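Local coordinates for protein glutathione s-transferase I (Zea mays, PDB 1AXD) that conjugates glutathione to electrophilic compounds, herbicides among them, and so probably serves in their detoxification in maize, at residues A191-S194 and G195-E198; M197-P200 and S201-K204; C71-A74 and A75-K79; E146-L149 and T150-Y154. One frame throughout, in Å; residues are numbered along the deposited sequence.

Contact 1: A191-S194 and G195-E198; sequences AWWS and GLME
W192 and W193 each lay an indole against a residue four positions further along the same helix, and the two pairings differ in how the ring is met. L196 comes to W192 through one methyl: CD1 sits over a face of the indole, displaced toward the rim, and lies 3.7 Å from W192 CE2, a CH-pi contact with the five-membered ring. That same methyl touches the edge of the W193 ring near its plane, with L196 CD1 4.2 Å from W193 CE3, so one leucine branch is shared by two indoles. M197 instead runs obliquely across W193. Its CG rests above the six-membered ring, while SD approaches the five-membered ring obliquely, 3.3 Å from W193 NE1, which makes a Met-aromatic contact. W193 holds CG anti to its own nitrogen (chi1 175°), and this swings the indole alongside the next turn, where M197 can reach it. Replacing W193 with an alanine would probably leave the M197 thioether without its aromatic surface and open a gap beside L196 CD1. Beneath the side chains the helical ladder continues, with M197 N bonded to W193 O at 3.0 Å and G195 N to A191 O at 2.9 Å; the last rung, E198 N to S194 O, is weak. The polar edge of W192 is satisfied by D164, to which NE1 donates a hydrogen bond. V168, T171 and L172 of helix 168-174 pack on W193, and F175, just beyond that helix, meets it edge-to-face, while W192 lies against Y154 and L155.

Contact 2: M197-P200 and S201-K204; sequences MERP and SVQK
S201, the first residue of the second segment, turns its hydroxyl back toward R199, and OG lies 3.8 Å from R199 CB, close to the plane of the guanidinium and at its edge. Both polar groups look to one carboxylate of helix 14-24: R199 NH2 forms a salt bridge with E23, and S201 OG a hydrogen bond with the same residue. V202 follows with two methyls that part company. CG2 packs 3.9 Å from R199 CB, and CG1, anti to the backbone nitrogen (chi1 178°), reaches back to M197, 4.0 Å from its CA. The chain here passes from helix 187-198 to helix 200-208, the last helices of the all-helical C-terminal domain of the glutathione transferase fold, with R199 at the N-cap position and P200 opening the first turn. Q203 closes that turn, its N bonding to R199 O at 3.1 Å. The glutamine side chain extends back over the junction, laying CG 3.7 Å from M197 O and bringing its amide beside the E198 carbonyl. K204 N takes the next rung, to P200 O at 2.9 Å, and the lysine CB lies near that oxygen before the chain heads off toward E22.

Contact 3: C71-A74 and A75-K79; sequences CKYA and ARKNK
Y73, K77 and their neighbours lie on the last turns of a helix whose i to i+4 ladder runs on to N78: A75 N bonds to C71 O at 3.3 Å, K77 N to Y73 O at 2.8 Å, and N78 N to A74 O at 3.0 Å, the last of these rungs coming just before K79, the first residue to leave helical geometry. Among the side chains, the Y73 phenol and the K77 aliphatic chain cross obliquely. K77 CD comes 3.9 Å from Y73 CE2 and 4.0 Å from Y73 OH, reaching the ring at its hydroxyl end. Y73 carries CG anti to its nitrogen (chi1 176°), as K77 does, which sends both groups off one flank of the helix to a common partner: D59 receives a hydrogen bond from Y73 OH and a salt bridge from K77 NZ. The carboxylate would probably balance the K77 charge while also taking the buried Y73 hydroxyl. R76 leaves in another direction, its chain bent at chi3 (-75°), and its NH2 makes a salt bridge with D95 of the second subunit. The smaller side chains keep close to the backbone: K77 CB lies 3.2 Å from Y73 O, and N78 CB 3.5 Å from A74 O. Helix 67-78 is the closing helix of the thioredoxin-like N-terminal domain, and its outer flank meets the other subunit, with L88 of that chain against Y73 and K77, as in the dimers of the glutathione transferase family.

Contact 4: E146-L149 and T150-Y154; sequences EARL and TKCKY
T150 and E146 make the polar side-chain contact of this helix end. T150 OG1 donates to E146 O at 2.8 Å, its hydroxyl directed back along the helix by a chi1 of -70°, and a water bridges the same OG1 to E146 OE2, donating to both. E146 OE2 also has H188 of helix 187-198 as a partner. Backbone bonds become irregular here. R148 O accepts two donors, C152 N at 3.0 Å in the carbonyl plane and K151 N at 3.1 Å from well above it, while T150 N bonds to A147 O from 73° out of the plane. This shift from i+4 toward i+3 partners accompanies the end of helix 128-151 in the C-terminal domain, and C152 is the first residue to leave helical geometry. Sulfur meets charge in the third kind of contact: C152 SG lies over the centre of one face of the R148 guanidinium, 3.8 Å from R148 CZ, and that group also donates from NH2 to L155 O. L149 packs its CD2 methyl on the backbone, 3.7 Å from Y154 C, where the chain turns aside after the helix, and the leucine side chain makes apolar contacts with W192 and L155.

Contacts 1 and 2 follow one another along the chain and share M197 and E198, so that helix 187-198 passes from aromatic and sulfur packing at its partly buried middle to a polar junction at its end. Contact 4, the most superficial of the four, meets contact 1 through W192, which packs on L149 and Y154; its own chemistry is carbonyls, a hydroxyl, a water and a sulfur over a guanidinium. Contact 3 stands apart in the N-terminal domain, its centre about 22 Å from that of contact 1, and is the one touched by the second subunit; its charged side chains pair with residues outside its two segments, beside a single tyrosine ring contact. E23 of helix 14-24 is paired with contact 2, and more weakly with K79 of contact 3.

Contact 1: A191-S194 and G195-E198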
loop_
_atom_site.group_PDB
_atom_site.type_symbol
_atom_site.label_atom_id
_atom_site.label_comp_id
_atom_site.label_asym_id
_atom_site.label_seq_id
_atom_site.Cartn_x
_atom_site.Cartn_y
_atom_site.Cartn_z
ATOM N N ALA A 191 -20.264 -2.248 15.477
ATOM C CA ALA A 191 -20.653 -3.655 15.544
ATOM C C ALA A 191 -19.561 -4.489 14.943
ATOM O O ALA A 191 -19.135 -5.459 15.548
ATOM C CB ALA A 191 -21.981 -3.860 14.798
ATOM N N TRP A 192 -19.118 -4.090 13.755
ATOM C CA TRP A 192 -18.041 -4.739 13.006
ATOM C C TRP A 192 -16.796 -4.912 13.862
ATOM O O TRP A 192 -16.231 -5.998 13.890
ATOM C CB TRP A 192 -17.728 -3.876 11.773
ATOM C CG TRP A 192 -16.462 -4.203 11.050
ATOM C CD1 TRP A 192 -16.221 -5.292 10.264
ATOM C CD2 TRP A 192 -15.275 -3.405 11.009
ATOM N NE1 TRP A 192 -14.960 -5.219 9.735
ATOM C CE2 TRP A 192 -14.356 -4.070 10.175
ATOM C CE3 TRP A 192 -14.903 -2.184 11.592
ATOM C CZ2 TRP A 192 -13.081 -3.559 9.908
ATOM C CZ3 TRP A 192 -13.644 -1.675 11.327
ATOM C CH2 TRP A 192 -12.747 -2.361 10.491
ATOM N N TRP A 193 -16.384 -3.848 14.544
ATOM C CA TRP A 193 -15.212 -3.883 15.408
ATOM C C TRP A 193 -15.407 -4.811 16.586
ATOM O O TRP A 193 -14.445 -5.405 17.040
ATOM C CB TRP A 193 -14.887 -2.471 15.897
ATOM C CG TRP A 193 -13.767 -2.423 16.875
ATOM C CD1 TRP A 193 -13.794 -1.876 18.119
ATOM C CD2 TRP A 193 -12.465 -2.997 16.711
ATOM N NE1 TRP A 193 -12.592 -2.083 18.748
ATOM C CE2 TRP A 193 -11.758 -2.771 17.906
ATOM C CE3 TRP A 193 -11.828 -3.687 15.669
ATOM C CZ2 TRP A 193 -10.448 -3.211 18.094
ATOM C CZ3 TRP A 193 -10.524 -4.123 15.856
ATOM C CH2 TRP A 193 -9.851 -3.885 17.061
ATOM N N SER A 194 -16.625 -4.910 17.101
ATOM C CA SER A 194 -16.899 -5.800 18.227
ATOM C C SER A 194 -16.825 -7.233 17.754
ATOM O O SER A 194 -16.281 -8.077 18.459
ATOM C CB SER A 194 -18.289 -5.520 18.805
ATOM O OG SER A 194 -18.457 -4.140 19.081
ATOM N N GLY A 195 -17.357 -7.504 16.567
ATOM C CA GLY A 195 -17.323 -8.851 16.041
ATOM C C GLY A 195 -15.896 -9.337 15.939
ATOM O O GLY A 195 -15.590 -10.461 16.302
ATOM N N LEU A 196 -15.026 -8.461 15.445
ATOM C CA LEU A 196 -13.613 -8.776 15.291
ATOM C C LEU A 196 -12.976 -8.957 16.614
ATOM O O LEU A 196 -12.189 -9.867 16.762
ATOM C CB LEU A 196 -12.879 -7.673 14.514
ATOM C CG LEU A 196 -13.161 -7.526 13.014
ATOM C CD1 LEU A 196 -12.421 -6.302 12.477
ATOM C CD2 LEU A 196 -12.720 -8.777 12.241
ATOM N N MET A 197 -13.337 -8.127 17.588
ATOM C CA MET A 197 -12.754 -8.205 18.916
ATOM C C MET A 197 -13.026 -9.491 19.639
ATOM O O MET A 197 -12.355 -9.779 20.623
ATOM C CB MET A 197 -13.199 -7.020 19.751
ATOM C CG MET A 197 -12.098 -6.041 20.012
ATOM S SD MET A 197 -12.722 -4.596 20.862
ATOM C CE MET A 197 -12.487 -5.054 22.567
ATOM N N GLU A 198 -13.995 -10.263 19.164
ATOM C CA GLU A 198 -14.315 -11.544 19.779
ATOM C C GLU A 198 -13.328 -12.607 19.361
ATOM O O GLU A 198 -13.042 -13.503 20.143
ATOM C CB GLU A 198 -15.714 -11.995 19.366
ATOM C CG GLU A 198 -16.828 -11.041 19.747
ATOM C CD GLU A 198 -18.207 -11.561 19.364
ATOM O OE1 GLU A 198 -18.304 -12.569 18.623
ATOM O OE2 GLU A 198 -19.204 -10.949 19.807
#

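Contact 2: M197-P200 and S201-K204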
loop_
_atom_site.group_PDB
_atom_site.type_symbol
_atom_site.label_atom_id
_atom_site.label_comp_id
_atom_site.label_asym_id
_atom_site.label_seq_id
_atom_site.Cartn_x
_atom_site.Cartn_y
_atom_site.Cartn_z
ATOM N N MET A 197 -13.337 -8.127 17.588
ATOM C CA MET A 197 -12.754 -8.205 18.916
ATOM C C MET A 197 -13.026 -9.491 19.639
ATOM O O MET A 197 -12.355 -9.779 20.623
ATOM C CB MET A 197 -13.199 -7.020 19.751
ATOM C CG MET A 197 -12.098 -6.041 20.012
ATOM S SD MET A 197 -12.722 -4.596 20.862
ATOM C CE MET A 197 -12.487 -5.054 22.567
ATOM N N GLU A 198 -13.995 -10.263 19.164
ATOM C CA GLU A 198 -14.315 -11.544 19.779
ATOM C C GLU A 198 -13.328 -12.607 19.361
ATOM O O GLU A 198 -13.042 -13.503 20.143
ATOM C CB GLU A 198 -15.714 -11.995 19.366
ATOM C CG GLU A 198 -16.828 -11.041 19.747
ATOM C CD GLU A 198 -18.207 -11.561 19.364
ATOM O OE1 GLU A 198 -18.304 -12.569 18.623
ATOM O OE2 GLU A 198 -19.204 -10.949 19.807
ATOM N N ARG A 199 -12.813 -12.509 18.140
ATOM C CA ARG A 199 -11.888 -13.504 17.612
ATOM C C ARG A 199 -10.677 -13.727 18.467
ATOM O O ARG A 199 -10.062 -12.769 18.909
ATOM C CB ARG A 199 -11.443 -13.136 16.195
ATOM C CG ARG A 199 -12.554 -12.684 15.268
ATOM C CD ARG A 199 -12.039 -12.531 13.847
ATOM N NE ARG A 199 -11.738 -13.828 13.251
ATOM C CZ ARG A 199 -12.660 -14.681 12.812
ATOM N NH1 ARG A 199 -13.949 -14.373 12.892
ATOM N NH2 ARG A 199 -12.297 -15.849 12.308
ATOM N N PRO A 200 -10.318 -14.994 18.718
ATOM C CA PRO A 200 -9.158 -15.358 19.529
ATOM C C PRO A 200 -7.882 -14.753 19.012
ATOM O O PRO A 200 -7.066 -14.325 19.813
ATOM C CB PRO A 200 -9.146 -16.877 19.425
ATOM C CG PRO A 200 -10.602 -17.196 19.397
ATOM C CD PRO A 200 -11.121 -16.187 18.398
ATOM N N SER A 201 -7.713 -14.694 17.693
ATOM C CA SER A 201 -6.511 -14.113 17.096
ATOM C C SER A 201 -6.334 -12.691 17.552
ATOM O O SER A 201 -5.229 -12.301 17.897
ATOM C CB SER A 201 -6.626 -14.144 15.580
ATOM O OG SER A 201 -7.771 -13.425 15.156
ATOM N N VAL A 202 -7.431 -11.936 17.565
ATOM C CA VAL A 202 -7.446 -10.535 17.978
ATOM C C VAL A 202 -7.158 -10.388 19.460
ATOM O O VAL A 202 -6.419 -9.492 19.844
ATOM C CB VAL A 202 -8.813 -9.896 17.645
ATOM C CG1 VAL A 202 -8.866 -8.433 18.104
ATOM C CG2 VAL A 202 -9.084 -10.003 16.127
ATOM N N GLN A 203 -7.724 -11.274 20.275
ATOM C CA GLN A 203 -7.516 -11.252 21.722
ATOM C C GLN A 203 -6.067 -11.523 22.060
ATOM O O GLN A 203 -5.539 -10.901 22.967
ATOM C CB GLN A 203 -8.420 -12.281 22.400
ATOM C CG GLN A 203 -9.905 -12.007 22.231
ATOM C CD GLN A 203 -10.779 -13.150 22.729
ATOM O OE1 GLN A 203 -10.338 -14.288 22.839
ATOM N NE2 GLN A 203 -12.036 -12.844 23.021
ATOM N N LYS A 204 -5.433 -12.440 21.336
ATOM C CA LYS A 204 -4.027 -12.769 21.553
ATOM C C LYS A 204 -3.188 -11.573 21.202
ATOM O O LYS A 204 -2.344 -11.181 21.991
ATOM C CB LYS A 204 -3.641 -13.984 20.697
ATOM C CG LYS A 204 -2.142 -14.203 20.470
ATOM C CD LYS A 204 -1.360 -14.444 21.752
ATOM C CE LYS A 204 0.088 -14.824 21.445
ATOM N NZ LYS A 204 0.924 -14.943 22.677
#

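Contact 3: C71-A74 and A75-K79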
loop_
_atom_site.group_PDB
_atom_site.type_symbol
_atom_site.label_atom_id
_atom_site.label_comp_id
_atom_site.label_asym_id
_atom_site.label_seq_id
_atom_site.Cartn_x
_atom_site.Cartn_y
_atom_site.Cartn_z
ATOM N N CYS A 71 1.674 -10.294 5.485
ATOM C CA CYS A 71 0.313 -10.714 5.776
ATOM C C CYS A 71 -0.245 -11.550 4.653
ATOM O O CYS A 71 -0.747 -12.621 4.913
ATOM C CB CYS A 71 -0.589 -9.487 6.025
ATOM S SG CYS A 71 -0.137 -8.389 7.428
ATOM N N LYS A 72 -0.151 -11.095 3.411
ATOM C CA LYS A 72 -0.682 -11.876 2.301
ATOM C C LYS A 72 -0.010 -13.211 2.232
ATOM O O LYS A 72 -0.645 -14.176 1.876
ATOM C CB LYS A 72 -0.520 -11.142 0.972
ATOM C CG LYS A 72 -1.181 -9.787 0.922
ATOM C CD LYS A 72 -1.147 -9.206 -0.485
ATOM C CE LYS A 72 -1.565 -7.722 -0.512
ATOM N NZ LYS A 72 -0.613 -6.802 0.197
ATOM N N TYR A 73 1.268 -13.282 2.572
ATOM C CA TYR A 73 1.984 -14.550 2.548
ATOM C C TYR A 73 1.482 -15.534 3.580
ATOM O O TYR A 73 1.334 -16.700 3.265
ATOM C CB TYR A 73 3.468 -14.311 2.766
ATOM C CG TYR A 73 4.284 -15.576 2.845
ATOM C CD1 TYR A 73 4.651 -16.259 1.694
ATOM C CD2 TYR A 73 4.741 -16.056 4.067
ATOM C CE1 TYR A 73 5.456 -17.372 1.756
ATOM C CE2 TYR A 73 5.551 -17.172 4.137
ATOM C CZ TYR A 73 5.905 -17.821 2.978
ATOM O OH TYR A 73 6.756 -18.892 3.030
ATOM N N ALA A 74 1.265 -15.097 4.811
ATOM C CA ALA A 74 0.789 -16.008 5.836
ATOM C C ALA A 74 -0.558 -16.587 5.473
ATOM O O ALA A 74 -0.839 -17.728 5.818
ATOM C CB ALA A 74 0.737 -15.291 7.171
ATOM N N ALA A 75 -1.400 -15.809 4.801
ATOM C CA ALA A 75 -2.717 -16.295 4.400
ATOM C C ALA A 75 -2.541 -17.176 3.205
ATOM O O ALA A 75 -3.020 -18.289 3.196
ATOM C CB ALA A 75 -3.649 -15.116 4.098
ATOM N N ARG A 76 -1.798 -16.689 2.232
ATOM C CA ARG A 76 -1.507 -17.399 1.000
ATOM C C ARG A 76 -0.923 -18.797 1.282
ATOM O O ARG A 76 -1.162 -19.715 0.511
ATOM C CB ARG A 76 -0.506 -16.544 0.213
ATOM C CG ARG A 76 -0.347 -16.850 -1.256
ATOM C CD ARG A 76 0.887 -16.119 -1.803
ATOM N NE ARG A 76 0.674 -14.684 -1.983
ATOM C CZ ARG A 76 -0.123 -14.175 -2.916
ATOM N NH1 ARG A 76 -0.780 -14.985 -3.738
ATOM N NH2 ARG A 76 -0.238 -12.862 -3.051
ATOM N N LYS A 77 -0.191 -18.935 2.386
ATOM C CA LYS A 77 0.452 -20.189 2.784
ATOM C C LYS A 77 -0.342 -21.068 3.749
ATOM O O LYS A 77 -0.189 -22.274 3.708
ATOM C CB LYS A 77 1.818 -19.862 3.398
ATOM C CG LYS A 77 2.509 -20.999 4.138
ATOM C CD LYS A 77 3.649 -20.465 5.009
ATOM C CE LYS A 77 4.324 -21.559 5.837
ATOM N NZ LYS A 77 5.113 -22.527 5.020
ATOM N N ASN A 78 -1.149 -20.474 4.628
ATOM C CA ASN A 78 -1.916 -21.246 5.612
ATOM C C ASN A 78 -3.407 -21.132 5.554
ATOM O O ASN A 78 -4.073 -22.095 5.873
ATOM C CB ASN A 78 -1.450 -20.912 7.033
ATOM C CG ASN A 78 -0.100 -21.517 7.373
ATOM O OD1 ASN A 78 0.498 -21.172 8.374
ATOM N ND2 ASN A 78 0.383 -22.423 6.536
ATOM N N LYS A 79 -3.940 -19.971 5.192
ATOM C CA LYS A 79 -5.384 -19.785 5.122
ATOM C C LYS A 79 -5.715 -18.859 3.985
ATOM O O LYS A 79 -6.128 -17.740 4.213
ATOM C CB LYS A 79 -5.912 -19.221 6.442
ATOM C CG LYS A 79 -7.347 -19.633 6.762
ATOM C CD LYS A 79 -7.858 -18.995 8.039
ATOM C CE LYS A 79 -9.303 -19.400 8.288
ATOM N NZ LYS A 79 -9.990 -18.492 9.258
#

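Contact 4: E146-L149 and T150-Y154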
loop_
_atom_site.group_PDB
_atom_site.type_symbol
_atom_site.label_atom_id
_atom_site.label_comp_id
_atom_site.label_asym_id
_atom_site.label_seq_id
_atom_site.Cartn_x
_atom_site.Cartn_y
_atom_site.Cartn_z
ATOM N N GLU A 146 -19.060 3.285 7.231
ATOM C CA GLU A 146 -20.412 3.134 7.755
ATOM C C GLU A 146 -21.375 2.636 6.695
ATOM O O GLU A 146 -22.132 1.710 6.965
ATOM C CB GLU A 146 -20.892 4.469 8.331
ATOM C CG GLU A 146 -22.297 4.448 8.915
ATOM C CD GLU A 146 -22.509 3.401 10.006
ATOM O OE1 GLU A 146 -21.530 2.917 10.621
ATOM O OE2 GLU A 146 -23.685 3.071 10.255
ATOM N N ALA A 147 -21.345 3.246 5.507
ATOM C CA ALA A 147 -22.212 2.847 4.391
ATOM C C ALA A 147 -21.816 1.497 3.865
ATOM O O ALA A 147 -22.678 0.699 3.555
ATOM C CB ALA A 147 -22.158 3.902 3.273
ATOM N N ARG A 148 -20.516 1.251 3.772
ATOM C CA ARG A 148 -19.995 -0.010 3.286
ATOM C C ARG A 148 -20.488 -1.133 4.158
ATOM O O ARG A 148 -21.084 -2.073 3.652
ATOM C CB ARG A 148 -18.460 0.045 3.270
ATOM C CG ARG A 148 -17.766 -1.243 2.847
ATOM C CD ARG A 148 -18.180 -1.647 1.441
ATOM N NE ARG A 148 -17.605 -2.934 1.052
ATOM C CZ ARG A 148 -17.918 -3.594 -0.061
ATOM N NH1 ARG A 148 -18.807 -3.094 -0.913
ATOM N NH2 ARG A 148 -17.351 -4.764 -0.326
ATOM N N LEU A 149 -20.312 -0.992 5.466
ATOM C CA LEU A 149 -20.715 -2.008 6.425
ATOM C C LEU A 149 -22.206 -2.132 6.627
ATOM O O LEU A 149 -22.642 -3.032 7.323
ATOM C CB LEU A 149 -19.974 -1.790 7.738
ATOM C CG LEU A 149 -18.470 -1.983 7.548
ATOM C CD1 LEU A 149 -17.684 -1.425 8.735
ATOM C CD2 LEU A 149 -18.186 -3.468 7.341
ATOM N N THR A 150 -22.980 -1.214 6.054
ATOM C CA THR A 150 -24.434 -1.295 6.133
ATOM C C THR A 150 -24.898 -2.291 5.072
ATOM O O THR A 150 -25.861 -3.004 5.295
ATOM C CB THR A 150 -25.093 0.061 5.826
ATOM O OG1 THR A 150 -24.829 0.981 6.891
ATOM C CG2 THR A 150 -26.606 -0.098 5.660
ATOM N N LYS A 151 -24.192 -2.343 3.947
ATOM C CA LYS A 151 -24.536 -3.228 2.845
ATOM C C LYS A 151 -23.841 -4.545 2.917
ATOM O O LYS A 151 -24.367 -5.521 2.413
ATOM C CB LYS A 151 -24.196 -2.544 1.519
ATOM C CG LYS A 151 -24.718 -1.111 1.424
ATOM C CD LYS A 151 -24.070 -0.323 0.281
ATOM C CE LYS A 151 -24.386 1.182 0.395
ATOM N NZ LYS A 151 -23.793 2.024 -0.703
ATOM N N CYS A 152 -22.657 -4.585 3.516
ATOM C CA CYS A 152 -21.899 -5.823 3.615
ATOM C C CYS A 152 -21.627 -6.226 5.019
ATOM O O CYS A 152 -21.620 -5.382 5.895
ATOM C CB CYS A 152 -20.591 -5.686 2.845
ATOM S SG CYS A 152 -20.806 -5.770 1.062
ATOM N N LYS A 153 -21.426 -7.512 5.260
ATOM C CA LYS A 153 -21.148 -7.971 6.605
ATOM C C LYS A 153 -19.781 -7.493 6.977
ATOM O O LYS A 153 -19.571 -7.072 8.100
ATOM C CB LYS A 153 -21.210 -9.494 6.673
ATOM C CG LYS A 153 -21.363 -10.013 8.087
ATOM C CD LYS A 153 -21.385 -11.522 8.129
ATOM C CE LYS A 153 -21.601 -12.020 9.554
ATOM N NZ LYS A 153 -21.578 -13.508 9.627
ATOM N N TYR A 154 -18.860 -7.564 6.025
ATOM C CA TYR A 154 -17.487 -7.138 6.214
ATOM C C TYR A 154 -17.065 -6.167 5.108
ATOM O O TYR A 154 -17.893 -5.799 4.283
ATOM C CB TYR A 154 -16.580 -8.358 6.230
ATOM C CG TYR A 154 -16.773 -9.248 7.431
ATOM C CD1 TYR A 154 -16.114 -8.971 8.633
ATOM C CD2 TYR A 154 -17.572 -10.392 7.358
ATOM C CE1 TYR A 154 -16.231 -9.806 9.728
ATOM C CE2 TYR A 154 -17.701 -11.247 8.457
ATOM C CZ TYR A 154 -17.024 -10.946 9.640
ATOM O OH TYR A 154 -17.124 -11.774 10.738
HETATM O O HOH W 1 -26.151 2.873 8.548
#